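Local structure of RNA-binding protein RMD9, mitochondrial (Saccharomyces cerevisiae S288C, 7A9X) at residues A[164-169]-A[204-209]; A[174-179]-A[212-217]; A[476-481]-A[558-563]. The protein binds a dodecameric RNA motif in the 3'-untranslated regions of mitochondrial mRNAs and takes part in their processing or stability. All blocks are in the same frame, centred on the assembly; numbering follows the deposited sequence.

Interaction 1 of 3, residues A[164-169]-A[204-209]. With nucleotides of chain B.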
loop_
_atom_site.group_PDB
_atom_site.type_symbol
_atom_site.label_atom_id
_atom_site.label_comp_id
_atom_site.label_asym_id
_atom_site.label_seq_id
_atom_site.Cartn_x
_atom_site.Cartn_y
_atom_site.Cartn_z
ATOM N N VAL A 164 7.388 -20.602 24.780
ATOM C CA VAL A 164 5.939 -20.488 24.868
ATOM C C VAL A 164 5.311 -21.417 23.842
ATOM O O VAL A 164 5.921 -21.756 22.823
ATOM C CB VAL A 164 5.464 -19.035 24.652
ATOM C CG1 VAL A 164 5.941 -18.144 25.789
ATOM C CG2 VAL A 164 5.962 -18.506 23.315
ATOM N N SER A 165 4.084 -21.836 24.125
ATOM C CA SER A 165 3.317 -22.693 23.236
ATOM C C SER A 165 2.275 -21.875 22.483
ATOM O O SER A 165 1.913 -20.766 22.880
ATOM C CB SER A 165 2.635 -23.816 24.019
ATOM O OG SER A 165 1.738 -24.538 23.195
ATOM N N VAL A 166 1.789 -22.442 21.380
ATOM C CA VAL A 166 0.784 -21.781 20.559
ATOM C C VAL A 166 -0.141 -22.840 19.974
ATOM O O VAL A 166 0.245 -23.998 19.787
ATOM C CB VAL A 166 1.439 -20.918 19.452
ATOM C CG1 VAL A 166 1.982 -21.788 18.319
ATOM C CG2 VAL A 166 0.466 -19.869 18.941
ATOM N N SER A 167 -1.379 -22.437 19.706
ATOM C CA SER A 167 -2.387 -23.307 19.126
ATOM C C SER A 167 -2.448 -23.090 17.616
ATOM O O SER A 167 -1.738 -22.255 17.051
ATOM C CB SER A 167 -3.748 -23.051 19.773
ATOM O OG SER A 167 -4.262 -21.785 19.391
ATOM N N GLY A 168 -3.315 -23.857 16.952
ATOM C CA GLY A 168 -3.518 -23.659 15.527
ATOM C C GLY A 168 -4.154 -22.324 15.202
ATOM O O GLY A 168 -3.910 -21.758 14.131
ATOM N N TYR A 169 -4.978 -21.806 16.115
ATOM C CA TYR A 169 -5.540 -20.471 15.948
ATOM C C TYR A 169 -4.449 -19.406 16.021
ATOM O O TYR A 169 -4.412 -18.489 15.193
ATOM C CB TYR A 169 -6.631 -20.255 17.002
ATOM C CG TYR A 169 -6.876 -18.837 17.467
ATOM C CD1 TYR A 169 -7.629 -17.950 16.706
ATOM C CD2 TYR A 169 -6.404 -18.405 18.702
ATOM C CE1 TYR A 169 -7.873 -16.661 17.147
ATOM C CE2 TYR A 169 -6.641 -17.121 19.151
ATOM C CZ TYR A 169 -7.375 -16.252 18.373
ATOM O OH TYR A 169 -7.609 -14.972 18.826
ATOM N N GLN A 204 1.947 -30.224 16.484
ATOM C CA GLN A 204 0.691 -30.688 15.910
ATOM C C GLN A 204 -0.222 -29.527 15.542
ATOM O O GLN A 204 -1.011 -29.638 14.597
ATOM C CB GLN A 204 -0.022 -31.620 16.886
ATOM C CG GLN A 204 0.676 -32.945 17.091
ATOM C CD GLN A 204 0.203 -33.656 18.339
ATOM O OE1 GLN A 204 -0.508 -33.080 19.164
ATOM N NE2 GLN A 204 0.597 -34.915 18.488
ATOM N N ALA A 205 -0.137 -28.416 16.277
ATOM C CA ALA A 205 -0.984 -27.268 15.971
ATOM C C ALA A 205 -0.645 -26.682 14.609
ATOM O O ALA A 205 -1.541 -26.266 13.865
ATOM C CB ALA A 205 -0.848 -26.208 17.064
ATOM N N PHE A 206 0.643 -26.648 14.258
ATOM C CA PHE A 206 1.062 -26.133 12.960
ATOM C C PHE A 206 0.696 -27.059 11.806
ATOM O O PHE A 206 0.848 -26.660 10.647
ATOM C CB PHE A 206 2.571 -25.879 12.950
ATOM C CG PHE A 206 2.972 -24.544 13.521
ATOM C CD1 PHE A 206 3.116 -24.372 14.889
ATOM C CD2 PHE A 206 3.221 -23.465 12.685
ATOM C CE1 PHE A 206 3.490 -23.147 15.414
ATOM C CE2 PHE A 206 3.595 -22.236 13.204
ATOM C CZ PHE A 206 3.729 -22.077 14.569
ATOM N N GLN A 207 0.226 -28.272 12.089
ATOM C CA GLN A 207 -0.201 -29.208 11.060
ATOM C C GLN A 207 -1.716 -29.324 10.968
ATOM O O GLN A 207 -2.219 -30.141 10.189
ATOM C CB GLN A 207 0.417 -30.585 11.309
ATOM C CG GLN A 207 1.936 -30.579 11.288
ATOM C CD GLN A 207 2.492 -30.125 9.952
ATOM O OE1 GLN A 207 1.926 -30.419 8.898
ATOM N NE2 GLN A 207 3.605 -29.400 9.990
ATOM N N GLU A 208 -2.449 -28.530 11.742
ATOM C CA GLU A 208 -3.900 -28.554 11.691
ATOM C C GLU A 208 -4.396 -28.076 10.325
ATOM O O GLU A 208 -3.708 -27.314 9.639
ATOM C CB GLU A 208 -4.481 -27.679 12.799
ATOM C CG GLU A 208 -4.239 -28.225 14.200
ATOM C CD GLU A 208 -4.806 -27.332 15.285
ATOM O OE1 GLU A 208 -4.320 -27.414 16.434
ATOM O OE2 GLU A 208 -5.735 -26.549 14.990
ATOM N N PRO A 209 -5.590 -28.518 9.908
ATOM C CA PRO A 209 -6.069 -28.181 8.554
ATOM C C PRO A 209 -6.113 -26.693 8.251
ATOM O O PRO A 209 -5.802 -26.294 7.121
ATOM C CB PRO A 209 -7.471 -28.806 8.523
ATOM C CG PRO A 209 -7.388 -29.946 9.475
ATOM C CD PRO A 209 -6.464 -29.499 10.575
ATOM P P A B 3 -12.533 -20.736 12.755
ATOM O OP1 A B 3 -12.904 -20.146 11.443
ATOM O OP2 A B 3 -11.325 -21.593 12.864
ATOM O "O5'" A B 3 -12.372 -19.541 13.793
ATOM C "C5'" A B 3 -13.380 -18.552 13.930
ATOM C "C4'" A B 3 -13.117 -17.678 15.127
ATOM O "O4'" A B 3 -13.151 -18.483 16.332
ATOM C "C3'" A B 3 -11.753 -17.005 15.165
ATOM O "O3'" A B 3 -11.715 -15.820 14.386
ATOM C "C2'" A B 3 -11.534 -16.771 16.655
ATOM O "O2'" A B 3 -12.241 -15.619 17.094
ATOM C "C1'" A B 3 -12.202 -18.007 17.261
ATOM N N9 A B 3 -11.239 -19.089 17.538
ATOM C C8 A B 3 -10.853 -20.108 16.702
ATOM N N7 A B 3 -9.975 -20.924 17.233
ATOM C C5 A B 3 -9.770 -20.408 18.506
ATOM C C6 A B 3 -8.952 -20.818 19.573
ATOM N N6 A B 3 -8.153 -21.885 19.527
ATOM N N1 A B 3 -8.981 -20.081 20.707
ATOM C C2 A B 3 -9.781 -19.010 20.755
ATOM N N3 A B 3 -10.596 -18.525 19.820
ATOM C C4 A B 3 -10.541 -19.278 18.708
#

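Interaction 2 of 3, residues A[174-179]-A[212-217]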
loop_
_atom_site.group_PDB
_atom_site.type_symbol
_atom_site.label_atom_id
_atom_site.label_comp_id
_atom_site.label_asym_id
_atom_site.label_seq_id
_atom_site.Cartn_x
_atom_site.Cartn_y
_atom_site.Cartn_z
ATOM N N LEU A 174 -0.079 -15.870 13.224
ATOM C CA LEU A 174 1.352 -15.584 13.149
ATOM C C LEU A 174 1.837 -15.619 11.707
ATOM O O LEU A 174 2.504 -14.688 11.239
ATOM C CB LEU A 174 2.133 -16.583 14.001
ATOM C CG LEU A 174 3.638 -16.332 14.131
ATOM C CD1 LEU A 174 3.917 -15.196 15.107
ATOM C CD2 LEU A 174 4.380 -17.598 14.541
ATOM N N LEU A 175 1.504 -16.695 10.988
ATOM C CA LEU A 175 1.917 -16.862 9.600
ATOM C C LEU A 175 1.198 -15.902 8.662
ATOM O O LEU A 175 1.805 -15.433 7.694
ATOM C CB LEU A 175 1.685 -18.311 9.165
ATOM C CG LEU A 175 2.423 -19.335 10.030
ATOM C CD1 LEU A 175 1.856 -20.732 9.844
ATOM C CD2 LEU A 175 3.903 -19.299 9.710
ATOM N N THR A 176 -0.082 -15.613 8.911
ATOM C CA THR A 176 -0.780 -14.628 8.092
ATOM C C THR A 176 -0.162 -13.249 8.257
ATOM O O THR A 176 -0.032 -12.497 7.284
ATOM C CB THR A 176 -2.263 -14.583 8.449
ATOM O OG1 THR A 176 -2.821 -15.902 8.382
ATOM C CG2 THR A 176 -3.001 -13.672 7.470
ATOM N N SER A 177 0.249 -12.909 9.481
ATOM C CA SER A 177 0.892 -11.621 9.718
ATOM C C SER A 177 2.185 -11.507 8.926
ATOM O O SER A 177 2.416 -10.510 8.234
ATOM C CB SER A 177 1.155 -11.430 11.211
ATOM O OG SER A 177 -0.057 -11.392 11.942
ATOM N N PHE A 178 3.037 -12.534 9.004
ATOM C CA PHE A 178 4.286 -12.511 8.251
ATOM C C PHE A 178 4.037 -12.486 6.749
ATOM O O PHE A 178 4.836 -11.917 5.997
ATOM C CB PHE A 178 5.151 -13.710 8.637
ATOM C CG PHE A 178 5.734 -13.615 10.016
ATOM C CD1 PHE A 178 6.272 -12.421 10.474
ATOM C CD2 PHE A 178 5.737 -14.712 10.860
ATOM C CE1 PHE A 178 6.809 -12.326 11.744
ATOM C CE2 PHE A 178 6.271 -14.622 12.134
ATOM C CZ PHE A 178 6.810 -13.428 12.575
ATOM N N LYS A 179 2.937 -13.093 6.293
ATOM C CA LYS A 179 2.579 -12.991 4.881
ATOM C C LYS A 179 2.195 -11.563 4.517
ATOM O O LYS A 179 2.645 -11.035 3.492
ATOM C CB LYS A 179 1.439 -13.957 4.556
ATOM C CG LYS A 179 0.899 -13.841 3.137
ATOM C CD LYS A 179 1.964 -14.160 2.101
ATOM C CE LYS A 179 1.405 -14.047 0.691
ATOM N NZ LYS A 179 0.253 -14.967 0.473
ATOM N N VAL A 212 -2.667 -25.630 7.394
ATOM C CA VAL A 212 -2.320 -26.142 6.070
ATOM C C VAL A 212 -2.998 -25.314 4.987
ATOM O O VAL A 212 -2.405 -25.029 3.940
ATOM C CB VAL A 212 -2.691 -27.633 5.956
ATOM C CG1 VAL A 212 -2.353 -28.162 4.568
ATOM C CG2 VAL A 212 -1.982 -28.442 7.029
ATOM N N GLY A 213 -4.248 -24.909 5.229
ATOM C CA GLY A 213 -4.953 -24.086 4.261
ATOM C C GLY A 213 -4.232 -22.788 3.959
ATOM O O GLY A 213 -4.133 -22.380 2.801
ATOM N N PHE A 214 -3.717 -22.118 4.995
ATOM C CA PHE A 214 -2.923 -20.920 4.748
ATOM C C PHE A 214 -1.666 -21.245 3.961
ATOM O O PHE A 214 -1.216 -20.428 3.149
ATOM C CB PHE A 214 -2.534 -20.234 6.060
ATOM C CG PHE A 214 -1.493 -19.160 5.885
ATOM C CD1 PHE A 214 -1.866 -17.863 5.572
ATOM C CD2 PHE A 214 -0.139 -19.452 5.996
ATOM C CE1 PHE A 214 -0.916 -16.877 5.391
ATOM C CE2 PHE A 214 0.815 -18.472 5.809
ATOM C CZ PHE A 214 0.427 -17.181 5.510
ATOM N N MET A 215 -1.082 -22.423 4.194
ATOM C CA MET A 215 0.223 -22.733 3.624
ATOM C C MET A 215 0.143 -23.143 2.160
ATOM O O MET A 215 1.100 -22.915 1.411
ATOM C CB MET A 215 0.900 -23.832 4.444
ATOM C CG MET A 215 1.616 -23.300 5.667
ATOM S SD MET A 215 2.927 -22.169 5.166
ATOM C CE MET A 215 3.045 -21.116 6.603
ATOM N N LEU A 216 -0.979 -23.732 1.739
ATOM C CA LEU A 216 -1.090 -24.245 0.375
ATOM C C LEU A 216 -0.764 -23.204 -0.691
ATOM O O LEU A 216 0.023 -23.517 -1.599
ATOM C CB LEU A 216 -2.484 -24.845 0.163
ATOM C CG LEU A 216 -2.827 -26.095 0.971
ATOM C CD1 LEU A 216 -4.273 -26.500 0.745
ATOM C CD2 LEU A 216 -1.886 -27.234 0.615
ATOM N N PRO A 217 -1.309 -21.980 -0.658
ATOM C CA PRO A 217 -0.929 -21.005 -1.696
ATOM C C PRO A 217 0.553 -20.670 -1.705
ATOM O O PRO A 217 1.111 -20.413 -2.780
ATOM C CB PRO A 217 -1.781 -19.777 -1.349
ATOM C CG PRO A 217 -2.940 -20.326 -0.602
ATOM C CD PRO A 217 -2.377 -21.450 0.207
#

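Interaction 3 of 3, residues A[476-481]-A[558-563]. With nucleotides of chain B.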
loop_
_atom_site.group_PDB
_atom_site.type_symbol
_atom_site.label_atom_id
_atom_site.label_comp_id
_atom_site.label_asym_id
_atom_site.label_seq_id
_atom_site.Cartn_x
_atom_site.Cartn_y
_atom_site.Cartn_z
ATOM N N ILE A 476 11.548 21.596 5.328
ATOM C CA ILE A 476 11.500 21.185 3.929
ATOM C C ILE A 476 11.913 19.723 3.835
ATOM O O ILE A 476 13.025 19.355 4.228
ATOM C CB ILE A 476 12.405 22.071 3.060
ATOM C CG1 ILE A 476 11.870 23.504 3.023
ATOM C CG2 ILE A 476 12.526 21.497 1.660
ATOM C CD1 ILE A 476 12.663 24.425 2.122
ATOM N N ALA A 477 11.023 18.890 3.306
ATOM C CA ALA A 477 11.272 17.463 3.210
ATOM C C ALA A 477 12.012 17.131 1.916
ATOM O O ALA A 477 12.226 17.983 1.050
ATOM C CB ALA A 477 9.960 16.687 3.303
ATOM N N ASN A 478 12.406 15.860 1.789
ATOM C CA ASN A 478 13.106 15.413 0.590
ATOM C C ASN A 478 12.227 15.535 -0.649
ATOM O O ASN A 478 12.706 15.925 -1.720
ATOM C CB ASN A 478 13.581 13.971 0.762
ATOM C CG ASN A 478 14.830 13.866 1.614
ATOM O OD1 ASN A 478 15.562 14.842 1.794
ATOM N ND2 ASN A 478 15.089 12.673 2.134
ATOM N N ALA A 479 10.937 15.209 -0.525
ATOM C CA ALA A 479 10.049 15.269 -1.682
ATOM C C ALA A 479 9.923 16.688 -2.219
ATOM O O ALA A 479 9.705 16.881 -3.421
ATOM C CB ALA A 479 8.673 14.707 -1.327
ATOM N N ASP A 480 10.060 17.693 -1.351
ATOM C CA ASP A 480 10.030 19.074 -1.821
ATOM C C ASP A 480 11.265 19.400 -2.652
ATOM O O ASP A 480 11.158 20.004 -3.725
ATOM C CB ASP A 480 9.911 20.030 -0.633
ATOM C CG ASP A 480 8.603 19.873 0.114
ATOM O OD1 ASP A 480 7.547 19.814 -0.550
ATOM O OD2 ASP A 480 8.630 19.793 1.359
ATOM N N LEU A 481 12.446 18.995 -2.177
ATOM C CA LEU A 481 13.670 19.262 -2.923
ATOM C C LEU A 481 13.781 18.378 -4.158
ATOM O O LEU A 481 14.342 18.804 -5.174
ATOM C CB LEU A 481 14.888 19.071 -2.017
ATOM C CG LEU A 481 14.974 19.982 -0.790
ATOM C CD1 LEU A 481 16.208 19.653 0.034
ATOM C CD2 LEU A 481 14.974 21.448 -1.200
ATOM N N THR A 558 20.520 19.143 7.524
ATOM C CA THR A 558 21.538 19.715 6.651
ATOM C C THR A 558 22.237 18.661 5.802
ATOM O O THR A 558 22.960 19.024 4.866
ATOM C CB THR A 558 22.572 20.499 7.466
ATOM O OG1 THR A 558 23.449 19.591 8.143
ATOM C CG2 THR A 558 21.876 21.389 8.490
ATOM N N LYS A 559 22.040 17.374 6.100
ATOM C CA LYS A 559 22.538 16.311 5.236
ATOM C C LYS A 559 21.806 16.268 3.903
ATOM O O LYS A 559 22.283 15.610 2.971
ATOM C CB LYS A 559 22.420 14.959 5.945
ATOM C CG LYS A 559 23.331 13.874 5.383
ATOM C CD LYS A 559 23.230 12.582 6.183
ATOM C CE LYS A 559 24.202 11.537 5.659
ATOM N NZ LYS A 559 24.130 10.269 6.435
ATOM N N GLN A 560 20.662 16.947 3.792
ATOM C CA GLN A 560 20.001 17.078 2.501
ATOM C C GLN A 560 20.836 17.889 1.520
ATOM O O GLN A 560 20.652 17.751 0.306
ATOM C CB GLN A 560 18.624 17.723 2.676
ATOM C CG GLN A 560 17.652 16.898 3.505
ATOM C CD GLN A 560 16.332 17.610 3.732
ATOM O OE1 GLN A 560 16.267 18.840 3.720
ATOM N NE2 GLN A 560 15.271 16.839 3.935
ATOM N N VAL A 561 21.752 18.723 2.021
ATOM C CA VAL A 561 22.637 19.478 1.138
ATOM C C VAL A 561 23.536 18.527 0.357
ATOM O O VAL A 561 23.685 18.649 -0.863
ATOM C CB VAL A 561 23.456 20.505 1.940
ATOM C CG1 VAL A 561 24.468 21.191 1.040
ATOM C CG2 VAL A 561 22.535 21.527 2.594
ATOM N N TYR A 562 24.145 17.560 1.048
ATOM C CA TYR A 562 24.965 16.569 0.355
ATOM C C TYR A 562 24.112 15.701 -0.562
ATOM O O TYR A 562 24.544 15.330 -1.660
ATOM C CB TYR A 562 25.717 15.703 1.368
ATOM C CG TYR A 562 26.545 14.596 0.747
ATOM C CD1 TYR A 562 25.999 13.340 0.508
ATOM C CD2 TYR A 562 27.877 14.805 0.410
ATOM C CE1 TYR A 562 26.750 12.327 -0.059
ATOM C CE2 TYR A 562 28.639 13.795 -0.154
ATOM C CZ TYR A 562 28.069 12.561 -0.388
ATOM O OH TYR A 562 28.821 11.556 -0.950
ATOM N N ARG A 563 22.898 15.365 -0.123
ATOM C CA ARG A 563 22.029 14.487 -0.898
ATOM C C ARG A 563 21.659 15.116 -2.238
ATOM O O ARG A 563 21.677 14.449 -3.279
ATOM C CB ARG A 563 20.773 14.161 -0.087
ATOM C CG ARG A 563 19.649 13.511 -0.876
ATOM C CD ARG A 563 18.406 13.356 -0.012
ATOM N NE ARG A 563 17.267 12.860 -0.780
ATOM C CZ ARG A 563 16.865 11.593 -0.789
ATOM N NH1 ARG A 563 15.819 11.233 -1.521
ATOM N NH2 ARG A 563 17.506 10.685 -0.064
ATOM P P U B 14 16.491 7.096 -1.481
ATOM O OP1 U B 14 16.139 6.072 -0.468
ATOM O OP2 U B 14 15.762 8.390 -1.491
ATOM O "O5'" U B 14 18.052 7.400 -1.354
ATOM C "C5'" U B 14 19.010 6.347 -1.420
ATOM C "C4'" U B 14 20.429 6.866 -1.426
ATOM O "O4'" U B 14 20.593 7.797 -2.533
ATOM C "C3'" U B 14 20.864 7.617 -0.167
ATOM O "O3'" U B 14 22.243 7.354 0.094
ATOM C "C2'" U B 14 20.688 9.079 -0.569
ATOM O "O2'" U B 14 21.492 9.990 0.150
ATOM C "C1'" U B 14 21.060 9.040 -2.047
ATOM N N1 U B 14 20.433 10.108 -2.840
ATOM C C2 U B 14 21.238 11.124 -3.316
ATOM O O2 U B 14 22.438 11.163 -3.114
ATOM N N3 U B 14 20.582 12.090 -4.039
ATOM C C4 U B 14 19.234 12.141 -4.325
ATOM O O4 U B 14 18.787 13.079 -4.988
ATOM C C5 U B 14 18.470 11.054 -3.794
ATOM C C6 U B 14 19.082 10.099 -3.086
ATOM P P C B 12 8.330 11.638 -6.983
ATOM O OP1 C B 12 9.405 12.022 -7.929
ATOM O OP2 C B 12 7.535 10.409 -7.226
ATOM O "O5'" C B 12 8.979 11.536 -5.531
ATOM C "C5'" C B 12 9.950 12.486 -5.109
ATOM C "C4'" C B 12 10.830 11.956 -4.003
ATOM O "O4'" C B 12 10.109 12.007 -2.741
ATOM C "C3'" C B 12 11.322 10.517 -4.166
ATOM O "O3'" C B 12 12.674 10.421 -3.722
ATOM C "C2'" C B 12 10.415 9.729 -3.222
ATOM O "O2'" C B 12 10.987 8.540 -2.719
ATOM C "C1'" C B 12 10.159 10.743 -2.110
ATOM N N1 C B 12 8.888 10.540 -1.395
ATOM C C2 C B 12 8.890 10.583 0.002
ATOM O O2 C B 12 9.959 10.794 0.596
ATOM N N3 C B 12 7.732 10.397 0.674
ATOM C C4 C B 12 6.600 10.175 0.007
ATOM N N4 C B 12 5.485 9.998 0.720
ATOM C C5 C B 12 6.567 10.122 -1.419
ATOM C C6 C B 12 7.722 10.309 -2.073
ATOM P P U B 13 13.878 10.698 -4.753
ATOM O OP1 U B 13 14.643 11.872 -4.265
ATOM O OP2 U B 13 13.312 10.712 -6.126
ATOM O "O5'" U B 13 14.803 9.409 -4.627
ATOM C "C5'" U B 13 14.269 8.102 -4.780
ATOM C "C4'" U B 13 15.361 7.102 -5.058
ATOM O "O4'" U B 13 15.926 7.358 -6.370
ATOM C "C3'" U B 13 16.552 7.160 -4.112
ATOM O "O3'" U B 13 16.338 6.411 -2.927
ATOM C "C2'" U B 13 17.696 6.626 -4.964
ATOM O "O2'" U B 13 17.678 5.207 -4.995
ATOM C "C1'" U B 13 17.320 7.145 -6.352
ATOM N N1 U B 13 17.989 8.421 -6.695
ATOM C C2 U B 13 19.356 8.433 -6.913
ATOM O O2 U B 13 20.065 7.444 -6.822
ATOM N N3 U B 13 19.876 9.664 -7.236
ATOM C C4 U B 13 19.191 10.855 -7.371
ATOM O O4 U B 13 19.805 11.883 -7.668
ATOM C C5 U B 13 17.784 10.759 -7.141
ATOM C C6 U B 13 17.249 9.575 -6.823
#

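Interaction 1 of 3, residues A[164-169]-A[204-209]
The start of the region assigned as the first pentatricopeptide repeat (PPR) lies here against the turn that leads into the second, with Gly-168 and Val-166 facing Ala-205, Phe-206 and Glu-208. Helix 168-180 begins at Gly-168. The opposing chain leaves helix 200-205 through a type I turn from Ala-205 to Glu-208, and Glu-208 then takes the N-cap position of helix 209-223. The two backbones come close because small residues meet: the methyl CB of Ala-205 sits 3.4 Å from Gly-168 N and 3.5 Å from Ser-167 C. Gly-168 has no side chain, and the carboxylate of Glu-208 can lie over its backbone, OE2 being 3.7 Å from Gly-168 CA. On the neighbouring apolar flank, Val-166 crosses Phe-206 at about a right angle. With chi1 at 76°, CG1 of Val-166 stands between its own N and carbonyl carbon and reaches CE1 of Phe-206 at 3.5 Å, meeting the ring obliquely. Phe-206 also rests on Ala-171 and Leu-175 of helix 168-180. At the helix start Ser-167 is the N-cap: its OG accepts a weak bond from Tyr-169 N and is also hydrogen-bonded to Ser-109 of helix 105-128. Tyr-169 turns away from the 204-209 side to the RNA, its hydroxyl hydrogen-bonded to His-113 ND1 of helix 105-128. The adenine of A3 of chain B lies over one face of this ring, offset toward the rim, with C5 of A3 3.5 Å from Tyr-169 CG and N6 of A3 3.4 Å from Tyr-169 CB.

Interaction 2 of 3, residues A[174-179]-A[212-217]
Phe-214 reaches across to Leu-175, Thr-176 and Lys-179 with its CG anti to the backbone N (chi1 168°), which drives the ring end-on into helix 174-179. Thr-176 N lies over one ring face. Thr-176 CA is 3.5 Å from Phe-214 CE1, and Thr-176 OG1 is 3.6 Å from Phe-214 CD1; that hydroxyl is hydrogen-bonded to Thr-172 O in its own helix. Lys-179 comes to the ring edge, in plane, with CB 3.5 Å from Phe-214 CZ. Leu-175 CB packs on Phe-214 CE2 at 3.5 Å, and Leu-175 O approaches obliquely, 3.1 Å from Phe-214 CZ, while accepting the helical bond from Lys-179 N. These helices belong to the first and second assigned PPR repeats and run side by side as in an alpha-solenoid; the axes of segments 174-179 and 212-217 approach to 10.6 Å, inclined by 26°. With an alanine at Phe-214 the helices would probably be left with a gap between them, Leu-175 CB and the Thr-176 backbone losing their aromatic cover. Alongside, Leu-175 and Met-215 cross at about a right angle: Met-215, bent at chi2, brings its CE to 3.5 Å from Leu-175 CD1. The same methyl lies in the plane of the Phe-214 ring, at its edge.

Interaction 3 of 3, residues A[476-481]-A[558-563]
Gln-560 and Arg-563, one helical turn apart, reach Asn-478 by different torsions: Gln-560 CG is anti to its carbonyl carbon (chi1 -63°) with the chain extended beyond, whereas Arg-563 CG is anti to its backbone N (chi1 167°) and the chain runs straight to NE. Asn-478 thereby touches both. Its OD1 is 2.9 Å from Gln-560 NE2. Gln-560 NE2 donates a weak hydrogen bond to Ile-476 O. The Asn-478 amide stacks on one face of the Arg-563 guanidinium, the planes only 6° apart, with ND2 of Asn-478 3.6 Å from CZ of Arg-563. Over the opposite face lies the uracil of U14 of chain B, its C5 3.4 Å from the same CZ. Sandwiched flat, the guanidinium turns its edge to the RNA backbone: Arg-563 NH1 donates a hydrogen bond to OP2 of U14, 2.8 Å long, NH2 donates to the same oxygen, and NH1 adds a weak bond to OP1 of U13 of chain B. U14 N3 in turn donates a weak bond to Arg-563 O, so backbone and side chain both hold this nucleotide of the bound RNA. Next door, Ala-479 CB meets O4' of C12 of chain B at 3.4 Å. Leu-481 CD1 packs by Gln-560 and joins Ile-476 on Trp-461 of helix 454-470, while Ile-476 and Leu-481 also touch helix 540-551, and Asp-480 OD1 forms a salt bridge with Arg-440 NE of helix 436-445.

In the fold
Interactions 1 and 2 are neighbours, about 12 Å between centres, and share helix 168-180: interaction 1 fixes its N-terminal end and interaction 2 its later turns, joining it to the successive helices 200-205 and 209-223. They touch through Phe-206 and Leu-175, so the apolar packing runs on from one to the other. Interaction 3 lies across the chain's centre, about 49 Å from interaction 1 and 40 Å from interaction 2, between centres. Interaction 2, partly buried, is mainly apolar; interaction 1, buried, is close backbone packing with one Val-Phe contact and a carboxylate at the glycine; interaction 3, also buried, is largely polar. RNA is met on both sides of the chain's centre, by an aromatic face in interaction 1 and a guanidinium in interaction 3.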